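Local structure of nucleoside hydrolase, putative (Trypanosoma brucei, 3FZ0) at residues I11-G16 / I21-A26; L25-P30 / K55-Y60; G72-E77 / V140-R145. The protein belongs to the calcium-binding nucleoside hydrolase family, whose alpha/beta fold is built around a mainly parallel central sheet. The protein carries 2 engineered substitutions. All coordinates share one frame; numbering follows the deposited sequence.

Interaction 1: residues I11-G16 / I21-A26; sequences IDTDCG and IAIMLA. With CA (calcium ion), chain G.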
ATOM      1  N   ILE B  11      23.190  12.501 -20.853  1.00 63.62           N
ATOM      2  CA  ILE B  11      23.277  12.460 -19.406  1.00 63.82           C
ATOM      3  C   ILE B  11      22.073  13.200 -18.832  1.00 64.04           C
ATOM      4  O   ILE B  11      21.842  14.395 -19.095  1.00 64.08           O
ATOM      5  CB  ILE B  11      24.624  13.024 -18.862  1.00 63.93           C
ATOM      6  CG1 ILE B  11      25.786  12.139 -19.311  1.00 64.02           C
ATOM      7  CG2 ILE B  11      24.590  13.106 -17.314  1.00 63.27           C
ATOM      8  CD1 ILE B  11      27.149  12.716 -19.040  1.00 63.20           C
ATOM      9  N   ASP B  12      21.268  12.465 -18.090  1.00 63.95           N
ATOM     10  CA  ASP B  12      20.099  13.043 -17.443  1.00 63.66           C
ATOM     11  C   ASP B  12      20.459  13.265 -16.006  1.00 63.04           C
ATOM     12  O   ASP B  12      20.973  12.368 -15.363  1.00 62.99           O
ATOM     13  CB  ASP B  12      18.895  12.123 -17.586  1.00 63.86           C
ATOM     14  CG  ASP B  12      17.618  12.781 -17.128  1.00 65.78           C
ATOM     15  OD1 ASP B  12      17.307  12.616 -15.932  1.00 68.49           O
ATOM     16  OD2 ASP B  12      16.947  13.481 -17.923  1.00 67.46           O
ATOM     17  N   THR B  13      20.200  14.464 -15.505  1.00 62.89           N
ATOM     18  CA  THR B  13      20.807  14.890 -14.262  1.00 63.65           C
ATOM     19  C   THR B  13      19.986  15.920 -13.476  1.00 64.30           C
ATOM     20  O   THR B  13      19.268  16.747 -14.064  1.00 64.83           O
ATOM     21  CB  THR B  13      22.270  15.459 -14.512  1.00 63.79           C
ATOM     22  OG1 THR B  13      22.839  15.899 -13.275  1.00 63.06           O
ATOM     23  CG2 THR B  13      22.249  16.630 -15.476  1.00 62.63           C
ATOM     24  N   ASP B  14      20.109  15.870 -12.152  1.00 64.72           N
ATOM     25  CA  ASP B  14      19.542  16.903 -11.303  1.00 65.55           C
ATOM     26  C   ASP B  14      20.597  17.894 -10.760  1.00 66.27           C
ATOM     27  O   ASP B  14      20.331  18.649  -9.807  1.00 66.84           O
ATOM     28  CB  ASP B  14      18.667  16.323 -10.180  1.00 65.18           C
ATOM     29  CG  ASP B  14      19.462  15.556  -9.111  1.00 65.63           C
ATOM     30  OD1 ASP B  14      20.523  14.970  -9.413  1.00 66.21           O
ATOM     31  OD2 ASP B  14      19.003  15.509  -7.953  1.00 65.11           O
ATOM     32  N   CYS B  15      21.790  17.865 -11.347  1.00 66.26           N
ATOM     33  CA  CYS B  15      22.690  19.030 -11.335  1.00 66.94           C
ATOM     34  C   CYS B  15      23.273  19.415  -9.983  1.00 66.29           C
ATOM     35  O   CYS B  15      23.474  20.600  -9.700  1.00 65.92           O
ATOM     36  CB  CYS B  15      21.995  20.242 -11.967  1.00 67.01           C
ATOM     37  SG  CYS B  15      21.090  19.782 -13.469  1.00 71.88           S
ATOM     38  N   GLY B  16      23.516  18.411  -9.142  1.00 65.87           N
ATOM     39  CA  GLY B  16      24.234  18.612  -7.883  1.00 65.12           C
ATOM     40  C   GLY B  16      25.753  18.470  -8.028  1.00 65.21           C
ATOM     41  O   GLY B  16      26.277  18.254  -9.131  1.00 64.64           O
ATOM     42  N   ILE B  21      30.860  16.473 -11.039  1.00 59.99           N
ATOM     43  CA  ILE B  21      32.045  15.601 -11.127  1.00 59.89           C
ATOM     44  C   ILE B  21      31.802  14.484 -12.169  1.00 60.17           C
ATOM     45  O   ILE B  21      32.690  14.161 -12.961  1.00 60.13           O
ATOM     46  CB  ILE B  21      32.414  14.937  -9.746  1.00 60.16           C
ATOM     47  CG1 ILE B  21      32.731  16.007  -8.691  1.00 59.32           C
ATOM     48  CG2 ILE B  21      33.591  13.906  -9.909  1.00 58.85           C
ATOM     49  CD1 ILE B  21      33.904  16.921  -9.028  1.00 57.73           C
ATOM     50  N   ALA B  22      30.605  13.902 -12.159  1.00 59.82           N
ATOM     51  CA  ALA B  22      30.269  12.851 -13.145  1.00 60.21           C
ATOM     52  C   ALA B  22      30.335  13.346 -14.607  1.00 60.41           C
ATOM     53  O   ALA B  22      30.874  12.657 -15.496  1.00 60.10           O
ATOM     54  CB  ALA B  22      28.897  12.247 -12.849  1.00 59.57           C
ATOM     55  N   ILE B  23      29.779  14.537 -14.852  1.00 60.30           N
ATOM     56  CA  ILE B  23      29.786  15.103 -16.206  1.00 59.87           C
ATOM     57  C   ILE B  23      31.225  15.462 -16.598  1.00 60.49           C
ATOM     58  O   ILE B  23      31.625  15.247 -17.740  1.00 61.33           O
ATOM     59  CB  ILE B  23      28.795  16.307 -16.342  1.00 59.55           C
ATOM     60  CG1 ILE B  23      27.352  15.819 -16.107  1.00 59.17           C
ATOM     61  CG2 ILE B  23      28.920  16.960 -17.699  1.00 57.04           C
ATOM     62  CD1 ILE B  23      26.348  16.886 -15.688  1.00 59.07           C
ATOM     63  N   MET B  24      31.992  15.963 -15.639  1.00 60.45           N
ATOM     64  CA  MET B  24      33.404  16.230 -15.828  1.00 61.14           C
ATOM     65  C   MET B  24      34.149  14.964 -16.221  1.00 61.38           C
ATOM     66  O   MET B  24      35.018  14.982 -17.101  1.00 61.40           O
ATOM     67  CB  MET B  24      34.024  16.876 -14.581  1.00 60.97           C
ATOM     68  CG  MET B  24      33.532  18.316 -14.277  1.00 60.41           C
ATOM     69  SD  MET B  24      34.261  19.038 -12.768  1.00 61.31           S
ATOM     70  CE  MET B  24      35.651  19.921 -13.428  1.00 60.39           C
ATOM     71  N   LEU B  25      33.770  13.853 -15.613  1.00 61.74           N
ATOM     72  CA  LEU B  25      34.432  12.590 -15.880  1.00 62.29           C
ATOM     73  C   LEU B  25      34.107  12.139 -17.308  1.00 62.86           C
ATOM     74  O   LEU B  25      35.029  11.823 -18.101  1.00 63.31           O
ATOM     75  CB  LEU B  25      34.034  11.547 -14.840  1.00 62.21           C
ATOM     76  CG  LEU B  25      34.849  10.272 -14.611  1.00 62.18           C
ATOM     77  CD1 LEU B  25      34.338   9.576 -13.355  1.00 61.82           C
ATOM     78  CD2 LEU B  25      34.768   9.334 -15.747  1.00 61.15           C
ATOM     79  N   ALA B  26      32.820  12.126 -17.652  1.00 62.97           N
ATOM     80  CA  ALA B  26      32.397  11.861 -19.049  1.00 63.73           C
ATOM     81  C   ALA B  26      33.109  12.744 -20.081  1.00 64.50           C
ATOM     82  O   ALA B  26      33.493  12.252 -21.133  1.00 64.92           O
ATOM     83  CB  ALA B  26      30.910  12.025 -19.186  1.00 62.74           C
TER
HETATM   84 CA    CA G 400      22.339  13.384  -9.015  1.00 62.36          CA
HETATM   85  O   HOH W   1      22.337  11.308  -8.033  1.00 33.86           O
HETATM   86  O   HOH W   2      20.154  13.229  -7.437  1.00 45.13           O
HETATM   87  O   HOH W   3      23.281  13.952  -6.827  1.00 28.67           O

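Interaction 2: residues L25-P30 / K55-Y60; sequences LAMTQP and KLLDLY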
ATOM      1  N   LEU B  25      33.770  13.853 -15.613  1.00 61.74           N
ATOM      2  CA  LEU B  25      34.432  12.590 -15.880  1.00 62.29           C
ATOM      3  C   LEU B  25      34.107  12.139 -17.308  1.00 62.86           C
ATOM      4  O   LEU B  25      35.029  11.823 -18.101  1.00 63.31           O
ATOM      5  CB  LEU B  25      34.034  11.547 -14.840  1.00 62.21           C
ATOM      6  CG  LEU B  25      34.849  10.272 -14.611  1.00 62.18           C
ATOM      7  CD1 LEU B  25      34.338   9.576 -13.355  1.00 61.82           C
ATOM      8  CD2 LEU B  25      34.768   9.334 -15.747  1.00 61.15           C
ATOM      9  N   ALA B  26      32.820  12.126 -17.652  1.00 62.97           N
ATOM     10  CA  ALA B  26      32.397  11.861 -19.049  1.00 63.73           C
ATOM     11  C   ALA B  26      33.109  12.744 -20.081  1.00 64.50           C
ATOM     12  O   ALA B  26      33.493  12.252 -21.133  1.00 64.92           O
ATOM     13  CB  ALA B  26      30.910  12.025 -19.186  1.00 62.74           C
ATOM     14  N   MET B  27      33.297  14.029 -19.761  1.00 65.02           N
ATOM     15  CA  MET B  27      33.852  14.967 -20.722  1.00 66.33           C
ATOM     16  C   MET B  27      35.351  14.947 -20.870  1.00 65.90           C
ATOM     17  O   MET B  27      35.858  15.664 -21.717  1.00 66.56           O
ATOM     18  CB  MET B  27      33.404  16.386 -20.401  1.00 66.06           C
ATOM     19  CG  MET B  27      32.009  16.688 -20.879  1.00 67.46           C
ATOM     20  SD  MET B  27      31.562  18.350 -20.428  1.00 69.13           S
ATOM     21  CE  MET B  27      32.161  18.376 -18.755  1.00 69.92           C
ATOM     22  N   THR B  28      36.060  14.176 -20.048  1.00 65.70           N
ATOM     23  CA  THR B  28      37.535  14.211 -20.031  1.00 65.59           C
ATOM     24  C   THR B  28      38.091  12.820 -20.309  1.00 65.94           C
ATOM     25  O   THR B  28      39.232  12.532 -20.074  1.00 66.48           O
ATOM     26  CB  THR B  28      38.099  14.708 -18.681  1.00 65.58           C
ATOM     27  OG1 THR B  28      37.613  13.883 -17.591  1.00 64.96           O
ATOM     28  CG2 THR B  28      37.746  16.170 -18.468  1.00 65.51           C
ATOM     29  N   GLN B  29      37.250  11.938 -20.796  1.00 66.45           N
ATOM     30  CA  GLN B  29      37.637  10.574 -21.035  1.00 66.61           C
ATOM     31  C   GLN B  29      37.780  10.418 -22.556  1.00 66.37           C
ATOM     32  O   GLN B  29      37.024  11.019 -23.322  1.00 66.24           O
ATOM     33  CB  GLN B  29      36.547   9.682 -20.440  1.00 66.95           C
ATOM     34  CG  GLN B  29      36.969   8.275 -20.088  1.00 70.89           C
ATOM     35  CD  GLN B  29      37.943   8.156 -18.921  1.00 73.29           C
ATOM     36  OE1 GLN B  29      38.161   9.086 -18.146  1.00 73.10           O
ATOM     37  NE2 GLN B  29      38.520   6.971 -18.790  1.00 75.18           N
ATOM     38  N   PRO B  30      38.793   9.679 -23.021  1.00 66.18           N
ATOM     39  CA  PRO B  30      38.880   9.589 -24.486  1.00 66.22           C
ATOM     40  C   PRO B  30      37.812   8.663 -25.082  1.00 65.72           C
ATOM     41  O   PRO B  30      37.294   7.798 -24.397  1.00 65.57           O
ATOM     42  CB  PRO B  30      40.292   9.047 -24.722  1.00 66.07           C
ATOM     43  CG  PRO B  30      40.621   8.276 -23.452  1.00 66.16           C
ATOM     44  CD  PRO B  30      39.873   8.948 -22.335  1.00 66.32           C
ATOM     45  N   LYS B  55      26.927  26.948 -15.928  1.00 61.33           N
ATOM     46  CA  LYS B  55      28.213  27.320 -15.286  1.00 61.17           C
ATOM     47  C   LYS B  55      29.261  26.245 -15.516  1.00 61.69           C
ATOM     48  O   LYS B  55      30.421  26.574 -15.782  1.00 62.00           O
ATOM     49  CB  LYS B  55      28.051  27.602 -13.786  1.00 60.94           C
ATOM     50  CG  LYS B  55      27.157  28.815 -13.480  1.00 60.82           C
ATOM     51  CD  LYS B  55      26.706  28.849 -12.037  1.00 60.02           C
ATOM     52  CE  LYS B  55      25.953  30.123 -11.759  1.00 58.32           C
ATOM     53  NZ  LYS B  55      25.732  30.349 -10.324  1.00 56.83           N
ATOM     54  N   LEU B  56      28.858  24.967 -15.442  1.00 61.57           N
ATOM     55  CA  LEU B  56      29.798  23.877 -15.739  1.00 61.77           C
ATOM     56  C   LEU B  56      30.288  23.880 -17.207  1.00 61.94           C
ATOM     57  O   LEU B  56      31.471  23.701 -17.458  1.00 62.22           O
ATOM     58  CB  LEU B  56      29.183  22.525 -15.379  1.00 61.60           C
ATOM     59  CG  LEU B  56      29.978  21.253 -15.726  1.00 62.52           C
ATOM     60  CD1 LEU B  56      31.311  21.196 -14.969  1.00 60.63           C
ATOM     61  CD2 LEU B  56      29.101  20.027 -15.375  1.00 62.02           C
ATOM     62  N   LEU B  57      29.396  24.121 -18.172  1.00 61.57           N
ATOM     63  CA  LEU B  57      29.824  24.168 -19.569  1.00 61.29           C
ATOM     64  C   LEU B  57      30.643  25.427 -19.939  1.00 61.78           C
ATOM     65  O   LEU B  57      31.490  25.366 -20.845  1.00 62.17           O
ATOM     66  CB  LEU B  57      28.642  23.978 -20.520  1.00 60.87           C
ATOM     67  CG  LEU B  57      27.827  22.694 -20.329  1.00 60.74           C
ATOM     68  CD1 LEU B  57      26.632  22.655 -21.265  1.00 58.58           C
ATOM     69  CD2 LEU B  57      28.669  21.413 -20.438  1.00 58.98           C
ATOM     70  N   ASP B  58      30.392  26.557 -19.267  1.00 61.76           N
ATOM     71  CA  ASP B  58      31.287  27.727 -19.364  1.00 62.08           C
ATOM     72  C   ASP B  58      32.734  27.337 -19.091  1.00 61.97           C
ATOM     73  O   ASP B  58      33.624  27.660 -19.877  1.00 61.90           O
ATOM     74  CB  ASP B  58      30.883  28.824 -18.367  1.00 62.02           C
ATOM     75  CG  ASP B  58      29.648  29.588 -18.801  1.00 63.10           C
ATOM     76  OD1 ASP B  58      29.295  29.557 -20.017  1.00 63.08           O
ATOM     77  OD2 ASP B  58      29.051  30.254 -17.930  1.00 64.48           O
ATOM     78  N   LEU B  59      32.946  26.619 -17.984  1.00 62.23           N
ATOM     79  CA  LEU B  59      34.263  26.156 -17.592  1.00 62.44           C
ATOM     80  C   LEU B  59      34.990  25.473 -18.763  1.00 62.98           C
ATOM     81  O   LEU B  59      36.143  25.750 -19.019  1.00 62.99           O
ATOM     82  CB  LEU B  59      34.140  25.234 -16.387  1.00 62.24           C
ATOM     83  CG  LEU B  59      35.427  24.866 -15.641  1.00 62.92           C
ATOM     84  CD1 LEU B  59      36.071  26.135 -15.014  1.00 62.86           C
ATOM     85  CD2 LEU B  59      35.171  23.811 -14.582  1.00 61.84           C
ATOM     86  N   TYR B  60      34.285  24.615 -19.489  1.00 63.81           N
ATOM     87  CA  TYR B  60      34.858  23.848 -20.591  1.00 64.38           C
ATOM     88  C   TYR B  60      34.793  24.542 -21.945  1.00 64.73           C
ATOM     89  O   TYR B  60      35.378  24.079 -22.910  1.00 64.21           O
ATOM     90  CB  TYR B  60      34.150  22.499 -20.686  1.00 64.27           C
ATOM     91  CG  TYR B  60      34.594  21.558 -19.610  1.00 64.37           C
ATOM     92  CD1 TYR B  60      33.963  21.543 -18.353  1.00 62.79           C
ATOM     93  CD2 TYR B  60      35.672  20.699 -19.824  1.00 63.55           C
ATOM     94  CE1 TYR B  60      34.393  20.677 -17.354  1.00 62.56           C
ATOM     95  CE2 TYR B  60      36.095  19.842 -18.827  1.00 63.85           C
ATOM     96  CZ  TYR B  60      35.457  19.834 -17.610  1.00 63.59           C
ATOM     97  OH  TYR B  60      35.888  18.973 -16.641  1.00 65.21           O
TER

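Interaction 3: residues G72-E77 / V140-R145; sequences GPLVGE and VALALR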
ATOM      1  N   GLY B  72       8.669  17.934 -11.396  1.00 62.48           N
ATOM      2  CA  GLY B  72       8.224  17.075 -10.319  1.00 61.74           C
ATOM      3  C   GLY B  72       8.036  15.656 -10.816  1.00 61.28           C
ATOM      4  O   GLY B  72       8.213  15.371 -11.994  1.00 61.24           O
ATOM      5  N   PRO B  73       7.687  14.748  -9.916  1.00 60.74           N
ATOM      6  CA  PRO B  73       7.562  13.336 -10.243  1.00 60.64           C
ATOM      7  C   PRO B  73       6.545  13.082 -11.359  1.00 60.79           C
ATOM      8  O   PRO B  73       5.640  13.909 -11.616  1.00 60.02           O
ATOM      9  CB  PRO B  73       7.044  12.699  -8.943  1.00 60.58           C
ATOM     10  CG  PRO B  73       7.266  13.687  -7.871  1.00 60.42           C
ATOM     11  CD  PRO B  73       7.380  15.050  -8.509  1.00 61.25           C
ATOM     12  N   LEU B  74       6.697  11.934 -12.009  1.00 60.84           N
ATOM     13  CA  LEU B  74       5.729  11.459 -12.971  1.00 61.14           C
ATOM     14  C   LEU B  74       4.309  11.545 -12.419  1.00 61.59           C
ATOM     15  O   LEU B  74       3.394  11.954 -13.147  1.00 61.84           O
ATOM     16  CB  LEU B  74       6.053  10.001 -13.347  1.00 61.37           C
ATOM     17  CG  LEU B  74       5.345   9.328 -14.526  1.00 60.80           C
ATOM     18  CD1 LEU B  74       5.577  10.143 -15.770  1.00 59.56           C
ATOM     19  CD2 LEU B  74       5.879   7.919 -14.701  1.00 60.76           C
ATOM     20  N   VAL B  75       4.129  11.173 -11.144  1.00 61.33           N
ATOM     21  CA  VAL B  75       2.795  11.103 -10.516  1.00 61.25           C
ATOM     22  C   VAL B  75       2.797  11.688  -9.104  1.00 61.73           C
ATOM     23  O   VAL B  75       3.431  11.128  -8.207  1.00 61.65           O
ATOM     24  CB  VAL B  75       2.319   9.646 -10.369  1.00 61.11           C
ATOM     25  CG1 VAL B  75       0.859   9.625  -9.979  1.00 60.17           C
ATOM     26  CG2 VAL B  75       2.556   8.860 -11.633  1.00 60.55           C
ATOM     27  N   GLY B  76       2.069  12.794  -8.911  1.00 62.18           N
ATOM     28  CA  GLY B  76       1.891  13.416  -7.590  1.00 62.71           C
ATOM     29  C   GLY B  76       3.021  14.332  -7.130  1.00 63.69           C
ATOM     30  O   GLY B  76       4.064  14.445  -7.802  1.00 63.50           O
ATOM     31  N   GLU B  77       2.812  14.991  -5.985  1.00 64.69           N
ATOM     32  CA  GLU B  77       3.834  15.855  -5.379  1.00 66.84           C
ATOM     33  C   GLU B  77       5.042  15.049  -4.905  1.00 65.44           C
ATOM     34  O   GLU B  77       4.904  13.882  -4.555  1.00 65.72           O
ATOM     35  CB  GLU B  77       3.239  16.621  -4.197  1.00 67.13           C
ATOM     36  CG  GLU B  77       2.949  18.110  -4.473  1.00 70.77           C
ATOM     37  CD  GLU B  77       2.179  18.785  -3.310  1.00 71.18           C
ATOM     38  OE1 GLU B  77       2.632  18.657  -2.142  1.00 76.33           O
ATOM     39  OE2 GLU B  77       1.118  19.434  -3.565  1.00 75.28           O
ATOM     40  N   VAL B 140      13.292  10.130 -18.258  1.00 59.86           N
ATOM     41  CA  VAL B 140      13.461   8.856 -18.949  1.00 60.60           C
ATOM     42  C   VAL B 140      12.132   8.076 -19.087  1.00 61.23           C
ATOM     43  O   VAL B 140      11.770   7.621 -20.176  1.00 61.81           O
ATOM     44  CB  VAL B 140      14.577   7.972 -18.314  1.00 60.58           C
ATOM     45  CG1 VAL B 140      14.826   6.763 -19.206  1.00 59.69           C
ATOM     46  CG2 VAL B 140      15.875   8.766 -18.127  1.00 59.14           C
ATOM     47  N   ALA B 141      11.389   7.975 -17.988  1.00 61.16           N
ATOM     48  CA  ALA B 141      10.119   7.275 -17.995  1.00 60.94           C
ATOM     49  C   ALA B 141       9.183   7.911 -18.979  1.00 60.73           C
ATOM     50  O   ALA B 141       8.486   7.207 -19.701  1.00 61.21           O
ATOM     51  CB  ALA B 141       9.501   7.290 -16.613  1.00 61.25           C
ATOM     52  N   LEU B 142       9.165   9.241 -19.005  1.00 60.63           N
ATOM     53  CA  LEU B 142       8.228  10.008 -19.824  1.00 60.61           C
ATOM     54  C   LEU B 142       8.539   9.747 -21.305  1.00 60.75           C
ATOM     55  O   LEU B 142       7.623   9.429 -22.104  1.00 60.30           O
ATOM     56  CB  LEU B 142       8.371  11.478 -19.475  1.00 60.67           C
ATOM     57  CG  LEU B 142       7.227  12.470 -19.457  1.00 62.04           C
ATOM     58  CD1 LEU B 142       5.973  11.818 -18.948  1.00 63.59           C
ATOM     59  CD2 LEU B 142       7.618  13.617 -18.556  1.00 62.89           C
ATOM     60  N   ALA B 143       9.841   9.816 -21.655  1.00 60.23           N
ATOM     61  CA  ALA B 143      10.291   9.460 -22.992  1.00 60.20           C
ATOM     62  C   ALA B 143       9.929   8.020 -23.341  1.00 60.49           C
ATOM     63  O   ALA B 143       9.362   7.753 -24.417  1.00 60.56           O
ATOM     64  CB  ALA B 143      11.757   9.691 -23.137  1.00 60.43           C
ATOM     65  N   LEU B 144      10.221   7.100 -22.423  1.00 60.46           N
ATOM     66  CA  LEU B 144       9.829   5.692 -22.606  1.00 61.05           C
ATOM     67  C   LEU B 144       8.371   5.427 -22.924  1.00 61.18           C
ATOM     68  O   LEU B 144       8.106   4.658 -23.851  1.00 61.60           O
ATOM     69  CB  LEU B 144      10.266   4.825 -21.430  1.00 60.81           C
ATOM     70  CG  LEU B 144      11.697   4.320 -21.446  1.00 61.71           C
ATOM     71  CD1 LEU B 144      12.023   3.957 -20.021  1.00 62.46           C
ATOM     72  CD2 LEU B 144      11.884   3.101 -22.361  1.00 62.19           C
ATOM     73  N   ARG B 145       7.430   6.033 -22.184  1.00 61.35           N
ATOM     74  CA  ARG B 145       5.988   5.798 -22.466  1.00 61.55           C
ATOM     75  C   ARG B 145       5.536   6.433 -23.796  1.00 61.90           C
ATOM     76  O   ARG B 145       4.591   5.951 -24.402  1.00 63.25           O
ATOM     77  CB  ARG B 145       5.070   6.216 -21.315  1.00 60.50           C
ATOM     78  CG  ARG B 145       5.539   5.783 -19.928  1.00 62.24           C
ATOM     79  CD  ARG B 145       5.365   4.273 -19.621  1.00 61.83           C
ATOM     80  NE  ARG B 145       4.132   3.781 -20.195  1.00 64.27           N
ATOM     81  CZ  ARG B 145       4.072   2.951 -21.235  1.00 65.57           C
ATOM     82  NH1 ARG B 145       5.213   2.499 -21.772  1.00 66.52           N
ATOM     83  NH2 ARG B 145       2.877   2.574 -21.733  1.00 59.99           N
TER

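Interaction 1: residues I11-G16 / I21-A26
Ile11 and Ile23 meet between strand 6-13 and helix 17-27, whose short segments run almost antiparallel, at 170°, with their axes 10.6 Å apart. The tight part is wholly apolar. Ile11 touches with two branches: CG2 lies against Ile23 CG1 at 4.1 Å as the side chains pass at a slant, while CD1 reaches on to Ala26 CB, 3.8 Å away and the closest approach between the segments. In Ile11 CG1 is set beside the backbone N and CG2 opposite it (chi1 -65°), which sends the two branches to different helix residues one turn apart. Ile23 reaches toward Thr13, its CD1 meeting Thr13 CG2 tip to tip at 4.1 Å. All four residues are buried.

Toward the strand's C-terminal end the character changes to water and calcium. Thr13 keeps its methyl for Ile23, while its OG1 accepts from Cys15 N at 2.9 Å in an ST turn and is also hydrogen-bonded to Asp19 OD2. Because that same Asp19 oxygen binds the calcium, Thr13 belongs to the second shell of the metal site. Asp14 binds the calcium ion through OD1 at 2.4 Å, and its OD2 accepts a hydrogen bond from the backbone N of Asn43, so both carboxylate oxygens are held. Three waters fill further places on the ion; Asp19, Leu134 O and Asp283 supply ligands from elsewhere in the chain. Gly16, at the N-cap position, leads straight into the helix. This is the first half of a beta-alpha-beta unit, with the calcium held just past the C-terminal end of its leading strand, in part by the aspartate-rich loop characteristic of nucleoside hydrolases.

Interaction 2: residues L25-P30 / K55-Y60
Met27, on helix 17-27, reaches across to Tyr60 of helix 46-60, and its thioether over the Tyr60 ring makes a Met-aromatic contact. From CB the chain runs out extended through CG to SD (chi2 179°), and the side chain also touches Val34 of strand 32-39 and Ile64. The sulfur sits over the ring, 4.6 Å from the Tyr60 centroid. Met27 SD also lies 4.2 Å from Leu57 CD2. At SD the chain bends (chi3 -44°), which folds the methyl back over the aromatic face. CE ends 3.7 Å from the Tyr60 centroid in a CH-pi contact, 19° off the ring normal and displaced toward the rim, where CE1 is the nearest ring atom at 3.5 Å. The ring is thus covered by both SD and CE, and it also stacks with Trp242.

Thr28 adds a smaller contact nearer the phenol end. Its OG1 is hydrogen-bonded to the backbone O of Met24, and the methyl is the branch presented to Tyr60. Crossing at about a right angle, Thr28 CG2 comes within 3.8 Å of Tyr60 OH and 4.0 Å of Tyr60 CE2.

Interaction 3: residues G72-E77 / V140-R145
Leu74 overlaps Leu142 and Ala141 with its two methyl groups, and these two pairs make up the close contact between the loop after strand 66-68 and helix 138-146. The side chain projects toward the helix, its CG swung opposite the backbone N (chi1 -169°), and forks at CG. One branch, CD1, presses on Leu142 CD1 at 3.6 Å, the closest approach here, with the two leucines crossing at a slant. The other, CD2, rests against Ala141 CB at 4.1 Å. The backbones are nearest at Leu74 CA and Leu142 CA, 7.4 Å apart. Although its CB does not point straight at the loop, Leu142 brings CD1 to Leu74. All three residues are buried although the contact is small, 122 Å² in total.

The backbone N of Leu74 is hydrogen-bonded to Asp186 OD2, a polar tie beside the leucine contact. Arg145 of a second subunit hydrogen-bonds through NH2 to Pro73 O, and Arg145 of this chain reaches weakly to Pro73 O of that subunit in return. Loop and helix therefore pack together within one chain while also meeting a second copy. The same Arg145-to-Pro73 pairing thus occurs in both directions, one bond being weak, as expected of an isologous (two-fold) subunit interface.

Overall arrangement
Interactions 1 and 2 are neighbours on helix 17-27, with centres 9 Å apart, and they share Leu25 and Ala26. Met24 and Ile23 of interaction 1 touch Leu56, Leu59 or Tyr60 of interaction 2, so helices 17-27 and 46-60 pack side by side, with helix 17-27 lying on strand 6-13 of the central sheet. Interaction 3 comes later along the chain, using the loop after strand 66-68 and helix 138-146; its centre is about 20 Å from that of interaction 1 and about 28 Å from that of interaction 2. Interaction 1, which includes calcium ligand Asp14, has its centre about 6 Å from the centre of the chain, whereas interaction 3 borders a second subunit.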